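Local coordinates for acyl-coenzyme A oxidase acox-1.2 (Caenorhabditis elegans, PDB 5K3J), which catalyses the first, desaturating step of peroxisomal beta-oxidation on ascaroside pheromones with a five-carbon omega side chain, using FAD and passing electrons to oxygen, at residues A[296-301]-A[351-356]; A[387-392]-A[433-438]. One frame throughout, in Å; residues are numbered along the deposited sequence.

How the contacts relate
From the N terminus, helix 287-315 supplies the first segment of contact 1, and after 49 intervening residues helix 343-363 folds back on it to close that contact. The chain then enters helix 379-405, which opens contact 2, and a further 40 residues lead to the start of helix 435-450, where contact 2 closes. The two contacts therefore follow in series, neither nested nor crossed, within one C-alpha1 helical domain. Their centres lie 14 Å apart, and they meet directly: Gln300 and Phe352 pack on Val392, Met296 on Lys389, and Thr355 on Leu388. Helix 379-405 thus packs on both helices of contact 1 and also carries Ser390 and Val391 of the ATP pocket.

Contact 1: A[296-301]-A[351-356]. With 6QA (~{S}-[2-[3-[[(2~{R})-4-[[[(2~{R},3~{S},4~{R},5~{R})-5-(6-aminopurin-9-yl)-4-oxidanyl-3-phosphonooxy-oxolan-2-yl]methoxy-oxidanyl-phosphoryl]oxy-oxidanyl-phosphoryl]oxy-3,3-dimethyl-2-oxidanyl-butanoyl]amino]propanoylamino]ethyl] 5-[(2~{R},3~{R},5~{R},6~{S})-6-methyl-3,5-bis(oxidanyl)oxan-2-yl]oxypentanethioate), chain E.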
loop_
_atom_site.group_PDB
_atom_site.type_symbol
_atom_site.label_atom_id
_atom_site.label_comp_id
_atom_site.label_asym_id
_atom_site.label_seq_id
_atom_site.Cartn_x
_atom_site.Cartn_y
_atom_site.Cartn_z
ATOM N N MET A 296 -8.554 -2.129 -17.631
ATOM C CA MET A 296 -8.133 -1.585 -16.337
ATOM C C MET A 296 -7.203 -0.377 -16.420
ATOM O O MET A 296 -6.864 0.204 -15.400
ATOM C CB MET A 296 -7.481 -2.677 -15.482
ATOM C CG MET A 296 -6.651 -3.687 -16.243
ATOM S SD MET A 296 -6.178 -5.054 -15.163
ATOM C CE MET A 296 -5.328 -4.155 -13.872
ATOM N N ALA A 297 -6.794 0.013 -17.621
ATOM C CA ALA A 297 -6.123 1.298 -17.764
ATOM C C ALA A 297 -7.147 2.388 -17.466
ATOM O O ALA A 297 -6.858 3.366 -16.775
ATOM C CB ALA A 297 -5.529 1.469 -19.153
ATOM N N MET A 298 -8.355 2.188 -17.984
ATOM C CA MET A 298 -9.493 3.051 -17.709
ATOM C C MET A 298 -9.863 3.021 -16.231
ATOM O O MET A 298 -10.011 4.065 -15.597
ATOM C CB MET A 298 -10.686 2.613 -18.553
ATOM C CG MET A 298 -11.983 3.311 -18.208
ATOM S SD MET A 298 -11.968 5.045 -18.672
ATOM C CE MET A 298 -11.802 4.890 -20.447
ATOM N N GLU A 299 -10.007 1.812 -15.695
ATOM C CA GLU A 299 -10.495 1.603 -14.334
ATOM C C GLU A 299 -9.464 1.987 -13.270
ATOM O O GLU A 299 -9.811 2.569 -12.238
ATOM C CB GLU A 299 -10.906 0.146 -14.148
ATOM C CG GLU A 299 -11.509 -0.165 -12.794
ATOM C CD GLU A 299 -11.729 -1.648 -12.584
ATOM O OE1 GLU A 299 -10.937 -2.446 -13.128
ATOM O OE2 GLU A 299 -12.690 -2.018 -11.876
ATOM N N GLN A 300 -8.196 1.659 -13.513
ATOM C CA GLN A 300 -7.137 2.069 -12.602
ATOM C C GLN A 300 -6.776 3.520 -12.876
ATOM O O GLN A 300 -5.886 4.079 -12.239
ATOM C CB GLN A 300 -5.909 1.162 -12.731
ATOM C CG GLN A 300 -6.129 -0.294 -12.385
ATOM C CD GLN A 300 -5.899 -0.588 -10.922
ATOM O OE1 GLN A 300 -5.156 0.119 -10.245
ATOM N NE2 GLN A 300 -6.535 -1.639 -10.426
ATOM N N GLY A 301 -7.491 4.132 -13.813
ATOM C CA GLY A 301 -7.421 5.563 -14.008
ATOM C C GLY A 301 -8.473 6.264 -13.165
ATOM O O GLY A 301 -8.267 7.390 -12.712
ATOM N N ALA A 351 -4.138 10.565 -18.106
ATOM C CA ALA A 351 -3.338 9.867 -19.107
ATOM C C ALA A 351 -3.741 8.402 -19.222
ATOM O O ALA A 351 -3.835 7.863 -20.326
ATOM C CB ALA A 351 -1.857 9.982 -18.778
ATOM N N PHE A 352 -3.981 7.763 -18.080
ATOM C CA PHE A 352 -4.365 6.353 -18.062
ATOM C C PHE A 352 -5.723 6.145 -18.727
ATOM O O PHE A 352 -5.905 5.216 -19.513
ATOM C CB PHE A 352 -4.413 5.803 -16.628
ATOM C CG PHE A 352 -3.078 5.758 -15.938
ATOM C CD1 PHE A 352 -1.905 5.960 -16.645
ATOM C CD2 PHE A 352 -2.999 5.510 -14.576
ATOM C CE1 PHE A 352 -0.682 5.922 -16.009
ATOM C CE2 PHE A 352 -1.779 5.470 -13.936
ATOM C CZ PHE A 352 -0.619 5.677 -14.654
ATOM N N ILE A 353 -6.673 7.017 -18.399
ATOM C CA ILE A 353 -8.046 6.899 -18.884
ATOM C C ILE A 353 -8.123 7.028 -20.404
ATOM O O ILE A 353 -8.832 6.265 -21.065
ATOM C CB ILE A 353 -8.954 7.955 -18.216
ATOM C CG1 ILE A 353 -9.262 7.537 -16.777
ATOM C CG2 ILE A 353 -10.251 8.142 -18.996
ATOM C CD1 ILE A 353 -9.904 8.626 -15.950
ATOM N N PHE A 354 -7.377 7.980 -20.955
ATOM C CA PHE A 354 -7.329 8.168 -22.403
ATOM C C PHE A 354 -6.617 6.997 -23.064
ATOM O O PHE A 354 -6.974 6.577 -24.165
ATOM C CB PHE A 354 -6.632 9.482 -22.754
ATOM C CG PHE A 354 -7.326 10.696 -22.209
ATOM C CD1 PHE A 354 -8.704 10.730 -22.112
ATOM C CD2 PHE A 354 -6.601 11.799 -21.782
ATOM C CE1 PHE A 354 -9.349 11.835 -21.608
ATOM C CE2 PHE A 354 -7.242 12.911 -21.275
ATOM C CZ PHE A 354 -8.620 12.928 -21.188
ATOM N N THR A 355 -5.604 6.479 -22.381
ATOM C CA THR A 355 -4.920 5.273 -22.819
ATOM C C THR A 355 -5.889 4.097 -22.759
ATOM O O THR A 355 -5.817 3.170 -23.567
ATOM C CB THR A 355 -3.674 4.990 -21.949
ATOM O OG1 THR A 355 -2.805 6.129 -21.972
ATOM C CG2 THR A 355 -2.915 3.772 -22.454
ATOM N N GLY A 356 -6.807 4.156 -21.797
ATOM C CA GLY A 356 -7.817 3.130 -21.630
ATOM C C GLY A 356 -8.838 3.108 -22.754
ATOM O O GLY A 356 -9.268 2.036 -23.178
HETATM P P26 6QA E . 0.557 -20.378 -21.007
HETATM P P29 6QA E . 2.358 -21.130 -23.309
HETATM P P50 6QA E . 6.295 -16.563 -26.897
HETATM O O01 6QA E . -11.153 -4.842 -11.500
HETATM C C02 6QA E . -11.675 -5.932 -12.291
HETATM C C03 6QA E . -11.632 -7.113 -11.307
HETATM O O04 6QA E . -11.808 -8.298 -11.936
HETATM C C05 6QA E . -10.694 -8.811 -12.594
HETATM C C06 6QA E . -10.373 -10.200 -11.976
HETATM C C07 6QA E . -9.768 -11.080 -13.095
HETATM C C08 6QA E . -9.992 -12.549 -12.739
HETATM C C09 6QA E . -8.715 -13.274 -12.657
HETATM S S10 6QA E . -8.679 -14.840 -13.671
HETATM C C11 6QA E . -7.256 -14.961 -14.791
HETATM C C12 6QA E . -6.116 -14.028 -14.506
HETATM N N13 6QA E . -4.928 -14.795 -14.479
HETATM C C14 6QA E . -3.871 -14.588 -15.448
HETATM C C15 6QA E . -2.559 -15.448 -15.379
HETATM C C16 6QA E . -2.404 -16.179 -16.755
HETATM N N17 6QA E . -1.024 -16.082 -17.269
HETATM C C18 6QA E . -0.577 -17.106 -18.224
HETATM C C19 6QA E . 0.844 -17.032 -18.777
HETATM O O20 6QA E . 1.553 -16.019 -18.101
HETATM C C21 6QA E . 0.849 -16.729 -20.303
HETATM C C22 6QA E . 2.387 -16.858 -20.693
HETATM C C23 6QA E . 0.244 -15.308 -20.547
HETATM C C24 6QA E . 0.066 -17.708 -21.173
HETATM O O25 6QA E . 0.865 -18.841 -21.569
HETATM O O27 6QA E . 0.728 -20.506 -19.486
HETATM O O28 6QA E . 1.665 -21.392 -21.817
HETATM O O30 6QA E . 1.736 -22.142 -24.277
HETATM O O31 6QA E . 2.103 -19.533 -23.768
HETATM C C32 6QA E . 3.142 -18.690 -24.092
HETATM C C33 6QA E . 3.152 -18.548 -25.672
HETATM O O34 6QA E . 1.964 -18.416 -26.125
HETATM C C35 6QA E . 1.780 -16.933 -26.766
HETATM N N36 6QA E . 0.617 -16.289 -26.133
HETATM C C37 6QA E . 0.333 -16.289 -24.828
HETATM N N38 6QA E . -0.798 -15.627 -24.582
HETATM C C39 6QA E . -1.280 -15.177 -25.777
HETATM C C40 6QA E . -0.392 -15.600 -26.766
HETATM N N41 6QA E . -0.645 -15.284 -28.065
HETATM C C42 6QA E . -1.728 -14.573 -28.379
HETATM N N43 6QA E . -2.612 -14.151 -27.451
HETATM C C44 6QA E . -2.429 -14.428 -26.159
HETATM N N45 6QA E . -3.390 -13.970 -25.151
HETATM C C46 6QA E . 2.882 -16.275 -26.576
HETATM O O47 6QA E . 3.384 -15.709 -27.871
HETATM C C48 6QA E . 3.912 -17.256 -26.022
HETATM O O49 6QA E . 4.913 -17.527 -26.947
HETATM O O51 6QA E . 7.469 -17.419 -26.524
HETATM O O52 6QA E . 6.114 -15.441 -25.861
HETATM O O53 6QA E . 6.505 -15.921 -28.241
HETATM O O54 6QA E . 3.843 -21.373 -23.213
HETATM O O55 6QA E . -0.852 -20.795 -21.386
HETATM O O56 6QA E . -1.315 -17.990 -18.544
HETATM O O57 6QA E . -3.971 -13.779 -16.309
HETATM O O58 6QA E . -7.834 -12.814 -11.940
HETATM O O59 6QA E . -12.674 -6.996 -10.301
HETATM C C60 6QA E . -13.981 -6.889 -10.875
HETATM C C61 6QA E . -14.894 -6.871 -9.669
HETATM C C62 6QA E . -14.080 -5.642 -11.792
HETATM C C63 6QA E . -13.021 -5.620 -12.811
HETATM O O64 6QA E . -15.379 -5.657 -12.482
#
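Met298 and Gly356 bring their CA atoms to 4.3 Å of each other where segments 296-301 and 351-356 run roughly antiparallel, their short axes 7.0 Å apart and at 154°. Small residues make so close an approach possible: Ala297 CB rests on Gly356 CA at 3.8 Å, and Gly301 presents its backbone to the side chains of Phe352 and Ile353. The ring of Phe352 turns an edge to this strip of backbone, with CD2 4.0 Å from Gln300 O and Gly301 CA also lying near the ring plane. Ile353 spreads its two branches along the other helix. CD1 lies against Gly301 O, whereas CG2, anti to the backbone N, meets Met298 SD at 3.6 Å. Met298 leaves its helix with CG anti to the backbone N (chi1 172°), then bends at chi2 and chi3, which brings CE over towards the carbonyl of Ile353; Phe357 and Ile360 also touch this side chain. Glu299 points away from the helix interface. Its extended chain carries OE1 to the ascaroside sugar, whose hydroxyl O01 donates to OE1 over 2.9 Å, while Tyr431 holds the same ligand through its own hydroxyl. Such tight antiparallel helix packing belongs to the helical bundle of acyl-CoA oxidases, and here it backs the Glu299 site that is important for binding asc-omega-C5-CoA and hence for substrate specificity.

Contact 2: A[387-392]-A[433-438]; sequences GLKSVV and GENMVM. With ATP (adenosine-5'-triphosphate), chain D.
Lys389 spans the interface to reach Gly433, its NZ donating to Gly433 O over 2.5 Å in the plane of that carbonyl, at a C=O...N angle of 153°; the modelled distance is short and should not be read as unusual strength. The lysine starts with CG between the backbone N and carbonyl carbon (chi1 66°) and bends twice more, which turns the ammonium group towards the loop. At the next residue of the same helix, Ser390 OG lies 3.1 Å from Asn435 O, but its single proton also has Ser386 O within reach. Both segments also meet ATP. Its amino group N6 makes a weak bond to Ser390 O at 3.2 Å, and Met436 CE sits over a face of the adenine, 3.4 Å from C4.

Glu434 is the N-cap of helix 435-450, and its OE1 accepts from Met436 N at 2.9 Å, the donor standing above the carboxylate plane. Within the helical domain this cap ends the loop that carries the substrate-binding residues Tyr431 and Ala432, the alanine being engineered. Lys389 NZ also binds Gly428 O, earlier in the same loop. Arg293 of helix 287-315 packs against the lysine chain. The capping carboxylate is itself held from outside: OE1 is hydrogen-bonded to O2B of FAD, and OE2 forms a salt bridge with Arg341 of the second subunit. His340 and Gln402 of that subunit bind the same ATP, which therefore lies across the dimer interface.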
loop_
_atom_site.group_PDB
_atom_site.type_symbol
_atom_site.label_atom_id
_atom_site.label_comp_id
_atom_site.label_asym_id
_atom_site.label_seq_id
_atom_site.Cartn_x
_atom_site.Cartn_y
_atom_site.Cartn_z
ATOM N N GLY A 387 1.719 -5.295 -20.349
ATOM C CA GLY A 387 2.510 -4.341 -19.599
ATOM C C GLY A 387 1.676 -3.167 -19.135
ATOM O O GLY A 387 1.954 -2.575 -18.093
ATOM N N LEU A 388 0.652 -2.830 -19.911
ATOM C CA LEU A 388 -0.189 -1.681 -19.605
ATOM C C LEU A 388 -0.891 -1.844 -18.257
ATOM O O LEU A 388 -0.940 -0.903 -17.469
ATOM C CB LEU A 388 -1.223 -1.458 -20.709
ATOM C CG LEU A 388 -1.846 -0.062 -20.751
ATOM C CD1 LEU A 388 -0.758 0.980 -20.906
ATOM C CD2 LEU A 388 -2.860 0.053 -21.879
ATOM N N LYS A 389 -1.423 -3.032 -17.981
ATOM C CA LYS A 389 -2.107 -3.261 -16.712
ATOM C C LYS A 389 -1.114 -3.289 -15.551
ATOM O O LYS A 389 -1.442 -2.894 -14.439
ATOM C CB LYS A 389 -2.916 -4.560 -16.763
ATOM C CG LYS A 389 -2.077 -5.821 -16.879
ATOM C CD LYS A 389 -2.472 -6.849 -15.825
ATOM C CE LYS A 389 -1.817 -6.565 -14.478
ATOM N NZ LYS A 389 -2.267 -7.510 -13.415
ATOM N N SER A 390 0.103 -3.746 -15.823
ATOM C CA SER A 390 1.122 -3.854 -14.787
ATOM C C SER A 390 1.625 -2.483 -14.341
ATOM O O SER A 390 1.592 -2.160 -13.154
ATOM C CB SER A 390 2.290 -4.708 -15.277
ATOM O OG SER A 390 1.877 -6.046 -15.485
ATOM N N VAL A 391 2.085 -1.682 -15.298
ATOM C CA VAL A 391 2.602 -0.348 -15.003
ATOM C C VAL A 391 1.521 0.546 -14.404
ATOM O O VAL A 391 1.760 1.250 -13.420
ATOM C CB VAL A 391 3.181 0.326 -16.263
ATOM C CG1 VAL A 391 3.424 1.811 -16.020
ATOM C CG2 VAL A 391 4.468 -0.360 -16.684
ATOM N N VAL A 392 0.331 0.506 -14.997
ATOM C CA VAL A 392 -0.779 1.337 -14.551
ATOM C C VAL A 392 -1.187 1.005 -13.118
ATOM O O VAL A 392 -1.257 1.895 -12.278
ATOM C CB VAL A 392 -1.993 1.192 -15.488
ATOM C CG1 VAL A 392 -3.251 1.629 -14.794
ATOM C CG2 VAL A 392 -1.783 2.004 -16.761
ATOM N N GLY A 433 -3.404 -11.499 -14.069
ATOM C CA GLY A 433 -1.997 -11.656 -14.390
ATOM C C GLY A 433 -1.078 -10.991 -13.382
ATOM O O GLY A 433 -1.142 -9.779 -13.183
ATOM N N GLU A 434 -0.228 -11.786 -12.741
ATOM C CA GLU A 434 0.787 -11.257 -11.833
ATOM C C GLU A 434 1.674 -10.262 -12.588
ATOM O O GLU A 434 2.150 -10.563 -13.683
ATOM C CB GLU A 434 1.621 -12.399 -11.237
ATOM C CG GLU A 434 2.196 -12.120 -9.853
ATOM C CD GLU A 434 3.230 -11.009 -9.854
ATOM O OE1 GLU A 434 4.192 -11.097 -10.646
ATOM O OE2 GLU A 434 3.074 -10.045 -9.072
ATOM N N ASN A 435 1.885 -9.087 -11.996
ATOM C CA ASN A 435 2.540 -7.960 -12.669
ATOM C C ASN A 435 3.907 -8.274 -13.271
ATOM O O ASN A 435 4.188 -7.887 -14.406
ATOM C CB ASN A 435 2.672 -6.777 -11.702
ATOM C CG ASN A 435 1.506 -5.812 -11.802
ATOM O OD1 ASN A 435 1.609 -4.659 -11.386
ATOM N ND2 ASN A 435 0.388 -6.279 -12.350
ATOM N N MET A 436 4.755 -8.963 -12.513
ATOM C CA MET A 436 6.068 -9.371 -13.011
ATOM C C MET A 436 5.947 -10.303 -14.211
ATOM O O MET A 436 6.669 -10.152 -15.197
ATOM C CB MET A 436 6.885 -10.055 -11.911
ATOM C CG MET A 436 7.435 -9.124 -10.846
ATOM S SD MET A 436 8.331 -7.711 -11.523
ATOM C CE MET A 436 7.161 -6.393 -11.204
ATOM N N VAL A 437 5.035 -11.266 -14.113
ATOM C CA VAL A 437 4.789 -12.229 -15.182
ATOM C C VAL A 437 4.257 -11.544 -16.439
ATOM O O VAL A 437 4.613 -11.916 -17.559
ATOM C CB VAL A 437 3.790 -13.318 -14.729
ATOM C CG1 VAL A 437 3.438 -14.244 -15.883
ATOM C CG2 VAL A 437 4.364 -14.108 -13.563
ATOM N N MET A 438 3.414 -10.535 -16.244
ATOM C CA MET A 438 2.801 -9.814 -17.355
ATOM C C MET A 438 3.794 -8.869 -18.024
ATOM O O MET A 438 3.756 -8.680 -19.240
ATOM C CB MET A 438 1.572 -9.031 -16.884
ATOM C CG MET A 438 0.355 -9.889 -16.577
ATOM S SD MET A 438 -0.103 -10.974 -17.943
ATOM C CE MET A 438 0.264 -12.571 -17.222
HETATM P PG ATP D . 13.370 1.462 -13.301
HETATM O O1G ATP D . 13.662 0.919 -14.679
HETATM O O2G ATP D . 14.470 1.212 -12.295
HETATM O O3G ATP D . 12.818 2.868 -13.290
HETATM P PB ATP D . 11.660 0.602 -11.254
HETATM O O1B ATP D . 10.260 1.171 -11.207
HETATM O O2B ATP D . 12.751 1.217 -10.410
HETATM O O3B ATP D . 12.141 0.550 -12.791
HETATM P PA ATP D . 12.889 -1.787 -10.542
HETATM O O1A ATP D . 13.096 -2.881 -11.566
HETATM O O2A ATP D . 13.990 -0.788 -10.275
HETATM O O3A ATP D . 11.559 -0.970 -10.929
HETATM O "O5'" ATP D . 12.467 -2.462 -9.146
HETATM C "C5'" ATP D . 12.048 -1.652 -8.047
HETATM C "C4'" ATP D . 10.909 -2.392 -7.367
HETATM O "O4'" ATP D . 9.647 -2.014 -7.927
HETATM C "C3'" ATP D . 11.083 -3.887 -7.576
HETATM O "O3'" ATP D . 11.096 -4.551 -6.312
HETATM C "C2'" ATP D . 9.880 -4.316 -8.390
HETATM O "O2'" ATP D . 9.345 -5.556 -7.925
HETATM C "C1'" ATP D . 8.879 -3.184 -8.216
HETATM N N9 ATP D . 8.061 -2.975 -9.438
HETATM C C8 ATP D . 8.461 -2.327 -10.546
HETATM N N7 ATP D . 7.483 -2.301 -11.485
HETATM C C5 ATP D . 6.419 -2.944 -10.975
HETATM C C6 ATP D . 5.053 -3.282 -11.439
HETATM N N6 ATP D . 4.613 -2.915 -12.669
HETATM N N1 ATP D . 4.259 -3.966 -10.586
HETATM C C2 ATP D . 4.681 -4.336 -9.361
HETATM N N3 ATP D . 5.906 -4.067 -8.878
HETATM C C4 ATP D . 6.804 -3.385 -9.624
#